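Side-chain contacts in putative enoyl-CoA hydratase/isomerase (Mycobacterium abscessus, PDB 4MI2), which probably isomerises a ring-epoxidised phenylacetyl-CoA in phenylacetate degradation, within the enoyl-CoA hydratase/isomerase (crotonase) family: residues T35-L40 and M86-E91; P95-L100 and A148-S153. One frame throughout, in Å; residues are numbered along the deposited sequence.

Contact 1 (T35-L40 and M86-E91); sequences TMKTEL and MDTVRE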
loop_
_atom_site.group_PDB
_atom_site.type_symbol
_atom_site.label_atom_id
_atom_site.label_comp_id
_atom_site.label_asym_id
_atom_site.label_seq_id
_atom_site.Cartn_x
_atom_site.Cartn_y
_atom_site.Cartn_z
ATOM N N THR B 35 -2.842 -34.987 -7.605
ATOM C CA THR B 35 -3.807 -35.015 -8.707
ATOM C C THR B 35 -4.485 -33.665 -8.877
ATOM O O THR B 35 -4.592 -33.150 -9.983
ATOM C CB THR B 35 -4.904 -36.067 -8.454
ATOM O OG1 THR B 35 -4.296 -37.349 -8.317
ATOM C CG2 THR B 35 -5.910 -36.108 -9.594
ATOM N N MET B 36 -4.941 -33.110 -7.767
ATOM C CA MET B 36 -5.584 -31.813 -7.752
ATOM C C MET B 36 -4.659 -30.693 -8.257
ATOM O O MET B 36 -5.082 -29.822 -9.013
ATOM C CB MET B 36 -6.005 -31.511 -6.331
ATOM C CG MET B 36 -6.995 -30.388 -6.214
ATOM S SD MET B 36 -8.668 -31.020 -6.063
ATOM C CE MET B 36 -9.469 -29.498 -5.572
ATOM N N LYS B 37 -3.404 -30.720 -7.817
ATOM C CA LYS B 37 -2.410 -29.704 -8.188
ATOM C C LYS B 37 -2.029 -29.771 -9.665
ATOM O O LYS B 37 -1.932 -28.744 -10.338
ATOM C CB LYS B 37 -1.161 -29.842 -7.314
ATOM C CG LYS B 37 -1.405 -29.379 -5.880
ATOM C CD LYS B 37 -0.191 -29.518 -4.978
ATOM C CE LYS B 37 -0.034 -30.921 -4.427
ATOM N NZ LYS B 37 0.795 -30.913 -3.187
ATOM N N THR B 38 -1.817 -30.988 -10.152
ATOM C CA THR B 38 -1.503 -31.220 -11.560
ATOM C C THR B 38 -2.655 -30.785 -12.474
ATOM O O THR B 38 -2.425 -30.157 -13.502
ATOM C CB THR B 38 -1.153 -32.707 -11.793
ATOM O OG1 THR B 38 0.075 -33.008 -11.112
ATOM C CG2 THR B 38 -0.981 -33.012 -13.268
ATOM N N GLU B 39 -3.889 -31.112 -12.092
ATOM C CA GLU B 39 -5.047 -30.779 -12.914
ATOM C C GLU B 39 -5.348 -29.274 -12.854
ATOM O O GLU B 39 -5.777 -28.678 -13.845
ATOM C CB GLU B 39 -6.270 -31.613 -12.506
ATOM C CG GLU B 39 -6.161 -33.100 -12.853
ATOM C CD GLU B 39 -7.431 -33.892 -12.546
ATOM O OE1 GLU B 39 -8.441 -33.305 -12.098
ATOM O OE2 GLU B 39 -7.433 -35.126 -12.755
ATOM N N LEU B 40 -5.102 -28.659 -11.700
ATOM C CA LEU B 40 -5.272 -27.211 -11.560
ATOM C C LEU B 40 -4.305 -26.458 -12.482
ATOM O O LEU B 40 -4.717 -25.514 -13.163
ATOM C CB LEU B 40 -5.087 -26.771 -10.102
ATOM C CG LEU B 40 -5.262 -25.276 -9.808
ATOM C CD1 LEU B 40 -6.602 -24.774 -10.324
ATOM C CD2 LEU B 40 -5.125 -25.003 -8.314
ATOM N N MET B 86 8.876 -30.438 1.425
ATOM C CA MET B 86 8.252 -29.290 0.780
ATOM C C MET B 86 8.626 -29.130 -0.685
ATOM O O MET B 86 8.377 -28.073 -1.254
ATOM C CB MET B 86 8.556 -28.004 1.557
ATOM C CG MET B 86 8.044 -28.016 2.990
ATOM S SD MET B 86 6.268 -28.331 3.140
ATOM C CE MET B 86 5.572 -26.720 2.782
ATOM N N ASP B 87 9.179 -30.180 -1.298
ATOM C CA ASP B 87 9.423 -30.231 -2.749
ATOM C C ASP B 87 8.240 -29.739 -3.580
ATOM O O ASP B 87 8.402 -29.099 -4.621
ATOM C CB ASP B 87 9.693 -31.678 -3.183
ATOM C CG ASP B 87 11.132 -32.103 -2.993
ATOM O OD1 ASP B 87 11.967 -31.294 -2.540
ATOM O OD2 ASP B 87 11.425 -33.278 -3.310
ATOM N N THR B 88 7.047 -30.089 -3.123
ATOM C CA THR B 88 5.813 -29.748 -3.809
ATOM C C THR B 88 5.631 -28.238 -4.064
ATOM O O THR B 88 4.987 -27.856 -5.045
ATOM C CB THR B 88 4.596 -30.323 -3.054
ATOM O OG1 THR B 88 3.444 -30.235 -3.891
ATOM C CG2 THR B 88 4.353 -29.594 -1.732
ATOM N N VAL B 89 6.202 -27.391 -3.207
ATOM C CA VAL B 89 6.128 -25.938 -3.412
ATOM C C VAL B 89 6.756 -25.571 -4.757
ATOM O O VAL B 89 6.190 -24.809 -5.543
ATOM C CB VAL B 89 6.813 -25.134 -2.270
ATOM C CG1 VAL B 89 6.705 -23.638 -2.532
ATOM C CG2 VAL B 89 6.180 -25.463 -0.921
ATOM N N ARG B 90 7.916 -26.152 -5.021
ATOM C CA ARG B 90 8.667 -25.872 -6.231
ATOM C C ARG B 90 8.084 -26.624 -7.442
ATOM O O ARG B 90 7.984 -26.080 -8.541
ATOM C CB ARG B 90 10.135 -26.258 -6.003
ATOM C CG ARG B 90 11.138 -25.264 -6.541
ATOM C CD ARG B 90 12.551 -25.730 -6.262
ATOM N NE ARG B 90 13.037 -25.357 -4.934
ATOM C CZ ARG B 90 13.522 -24.157 -4.614
ATOM N NH1 ARG B 90 13.967 -23.933 -3.383
ATOM N NH2 ARG B 90 13.563 -23.175 -5.509
ATOM N N GLU B 91 7.685 -27.869 -7.223
ATOM C CA GLU B 91 7.171 -28.740 -8.285
ATOM C C GLU B 91 5.716 -28.436 -8.683
ATOM O O GLU B 91 5.365 -28.567 -9.841
ATOM C CB GLU B 91 7.301 -30.209 -7.833
ATOM C CG GLU B 91 6.775 -31.254 -8.813
ATOM C CD GLU B 91 6.904 -32.696 -8.301
ATOM O OE1 GLU B 91 7.495 -32.931 -7.217
ATOM O OE2 GLU B 91 6.413 -33.608 -9.011
#
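Lys37 of helix 34-49 reaches across to Thr88, in the first turn of helix 87-102, and the contact shows how one long side chain can join two helices whose backbones stay well apart: the CA atoms of this pair are 9.3 Å from each other. From CB, which already points at the other segment, the chain runs out straight through CG to CD, and Lys37 CD lies 3.9 Å from Thr88 OG1; the side chain also touches His92 and Tyr93, about one turn further along the partner helix. The bend about CG-CD (chi3 -83°) carries CE and then NZ to the threonine hydroxyl. Lys37 CE passes Thr88 OG1 at 3.6 Å, and Lys37 NZ donates a hydrogen bond of 2.8 Å to the same OG1. The two side chains meet at roughly a right angle. On the threonine, OG1 is set trans to the backbone N (chi1 -167°), and there it also hydrogen-bonds His92 ND1, its stronger partner. The ammonium group has a second bond of its own, to Gln69 OE1. The oxygens of Thr88 and Gln69 probably stabilise the buried positive charge through their dipoles, without an acidic partner in this contact, while the two hydrogen bonds on OG1 probably restrain the Thr88 chi1.

Contact 2 (P95-L100 and A148-S153); sequences PVLEAL and ADSALS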
loop_
_atom_site.group_PDB
_atom_site.type_symbol
_atom_site.label_atom_id
_atom_site.label_comp_id
_atom_site.label_asym_id
_atom_site.label_seq_id
_atom_site.Cartn_x
_atom_site.Cartn_y
_atom_site.Cartn_z
ATOM N N PRO B 95 4.502 -23.453 -10.170
ATOM C CA PRO B 95 3.921 -23.380 -11.527
ATOM C C PRO B 95 2.448 -22.922 -11.566
ATOM O O PRO B 95 2.054 -22.186 -12.477
ATOM C CB PRO B 95 4.050 -24.818 -12.056
ATOM C CG PRO B 95 5.154 -25.429 -11.259
ATOM C CD PRO B 95 5.157 -24.748 -9.910
ATOM N N VAL B 96 1.656 -23.354 -10.588
ATOM C CA VAL B 96 0.252 -22.933 -10.480
ATOM C C VAL B 96 0.123 -21.407 -10.364
ATOM O O VAL B 96 -0.668 -20.786 -11.083
ATOM C CB VAL B 96 -0.457 -23.640 -9.293
ATOM C CG1 VAL B 96 -1.738 -22.925 -8.879
ATOM C CG2 VAL B 96 -0.771 -25.077 -9.666
ATOM N N LEU B 97 0.902 -20.811 -9.466
ATOM C CA LEU B 97 0.836 -19.371 -9.246
ATOM C C LEU B 97 1.322 -18.584 -10.460
ATOM O O LEU B 97 0.723 -17.568 -10.814
ATOM C CB LEU B 97 1.600 -18.964 -7.990
ATOM C CG LEU B 97 0.823 -18.990 -6.660
ATOM C CD1 LEU B 97 -0.343 -18.010 -6.707
ATOM C CD2 LEU B 97 0.340 -20.390 -6.297
ATOM N N GLU B 98 2.374 -19.071 -11.117
ATOM C CA GLU B 98 2.855 -18.448 -12.344
ATOM C C GLU B 98 1.820 -18.569 -13.455
ATOM O O GLU B 98 1.598 -17.614 -14.194
ATOM C CB GLU B 98 4.206 -19.040 -12.789
ATOM C CG GLU B 98 5.262 -18.941 -11.704
ATOM C CD GLU B 98 6.677 -18.800 -12.214
ATOM O OE1 GLU B 98 7.420 -19.806 -12.174
ATOM O OE2 GLU B 98 7.071 -17.677 -12.622
ATOM N N ALA B 99 1.179 -19.734 -13.557
ATOM C CA ALA B 99 0.171 -19.963 -14.584
ATOM C C ALA B 99 -1.034 -19.051 -14.365
ATOM O O ALA B 99 -1.585 -18.502 -15.315
ATOM C CB ALA B 99 -0.253 -21.423 -14.603
ATOM N N LEU B 100 -1.438 -18.891 -13.109
ATOM C CA LEU B 100 -2.497 -17.952 -12.764
ATOM C C LEU B 100 -2.063 -16.528 -13.139
ATOM O O LEU B 100 -2.785 -15.808 -13.829
ATOM C CB LEU B 100 -2.839 -18.071 -11.278
ATOM C CG LEU B 100 -3.904 -17.157 -10.667
ATOM C CD1 LEU B 100 -5.205 -17.142 -11.456
ATOM C CD2 LEU B 100 -4.172 -17.572 -9.224
ATOM N N ALA B 148 5.457 -19.419 4.587
ATOM C CA ALA B 148 4.572 -18.944 3.514
ATOM C C ALA B 148 4.938 -19.581 2.187
ATOM O O ALA B 148 6.122 -19.839 1.919
ATOM C CB ALA B 148 4.661 -17.433 3.370
ATOM N N ASP B 149 3.916 -19.847 1.379
ATOM C CA ASP B 149 4.084 -20.187 -0.018
ATOM C C ASP B 149 2.883 -19.695 -0.843
ATOM O O ASP B 149 2.047 -18.948 -0.342
ATOM C CB ASP B 149 4.376 -21.683 -0.208
ATOM C CG ASP B 149 3.306 -22.594 0.377
ATOM O OD1 ASP B 149 2.119 -22.457 -0.004
ATOM O OD2 ASP B 149 3.677 -23.485 1.192
ATOM N N SER B 150 2.848 -20.058 -2.121
ATOM C CA SER B 150 1.777 -19.644 -3.025
ATOM C C SER B 150 1.682 -18.123 -3.178
ATOM O O SER B 150 0.591 -17.587 -3.389
ATOM C CB SER B 150 0.436 -20.232 -2.563
ATOM O OG SER B 150 0.543 -21.626 -2.406
ATOM N N ALA B 151 2.835 -17.454 -3.081
ATOM C CA ALA B 151 2.983 -16.006 -3.275
ATOM C C ALA B 151 2.362 -15.140 -2.172
ATOM O O ALA B 151 2.323 -13.900 -2.278
ATOM C CB ALA B 151 2.450 -15.588 -4.633
ATOM N N LEU B 152 1.930 -15.788 -1.096
ATOM C CA LEU B 152 1.178 -15.129 -0.035
ATOM C C LEU B 152 2.008 -14.112 0.744
ATOM O O LEU B 152 1.454 -13.142 1.263
ATOM C CB LEU B 152 0.597 -16.187 0.899
ATOM C CG LEU B 152 -0.786 -16.018 1.504
ATOM C CD1 LEU B 152 -1.835 -15.495 0.530
ATOM C CD2 LEU B 152 -1.206 -17.365 2.069
ATOM N N SER B 153 3.332 -14.300 0.786
ATOM C CA SER B 153 4.236 -13.326 1.414
ATOM C C SER B 153 4.319 -12.011 0.645
ATOM O O SER B 153 4.865 -11.024 1.155
ATOM C CB SER B 153 5.651 -13.903 1.618
ATOM O OG SER B 153 6.330 -14.129 0.392
#
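A tight type I' turn from Asp149 to Leu152, leading directly into helix 152-160, receives the side chain of Leu97 from helix 87-102. Here a leucine packs against turn backbone as much as against side chains. The closest CA atoms are those of Leu97 and Ser150, 6.3 Å apart. The two methyl groups of the leucine divide the work. Leu97 CD1 rests on the carbonyl, 3.5 Å from Ser150 O, and also comes within 4.2 Å of Ala151 CB; Leu97 CD2 touches Ser150 CA and CB, both at 3.7 Å. Ser150 and Ala151, the central pair of the turn, both have positive phi, and Leu152 N closes the turn on Asp149 O at 3.3 Å. The serine hydroxyl sits beside its own backbone N, opposite the carbonyl carbon (chi1 -53°), and from there Ser150 OG donates a 3.0 Å hydrogen bond to Asp149 OD1. The bond arrives on the anti side of that oxygen, 20° out of the carboxylate plane. The other oxygen, OD2, binds Gln240 of the second subunit, so the carboxylate is held from both its oxygens. Leu233 of that subunit also packs on Leu97, and its Glu236 accepts a bond from Ala151 N, at the N-cap position. On the serine side lies Ala118, at the start of helix 118-124. A turn that touches both helix 118-124 and the second subunit is consistent with the crotonase fold, in whose relatives this region borders the acyl-CoA active site.

In the fold
Contacts 1 and 2 use successive parts of one helix, 87-102, and lie on the same side of the chain's centre, with their own centres about 11 Å apart. Contact 1 is the more peripheral, its centre about 17 Å from the centre of the chain against about 10 Å for contact 2. They meet directly where Val89 CG2 packs 3.8 Å from Asp149 OD2, and where Leu40 CD2 lies 4.0 Å from Val96 CG1. Helix 87-102 thus has helix 34-49 along one flank and the 149-152 turn on another, while the second subunit touches both contacts. By analogy with other crotonases, the turn of contact 2 probably lies closer to the catalytic pocket.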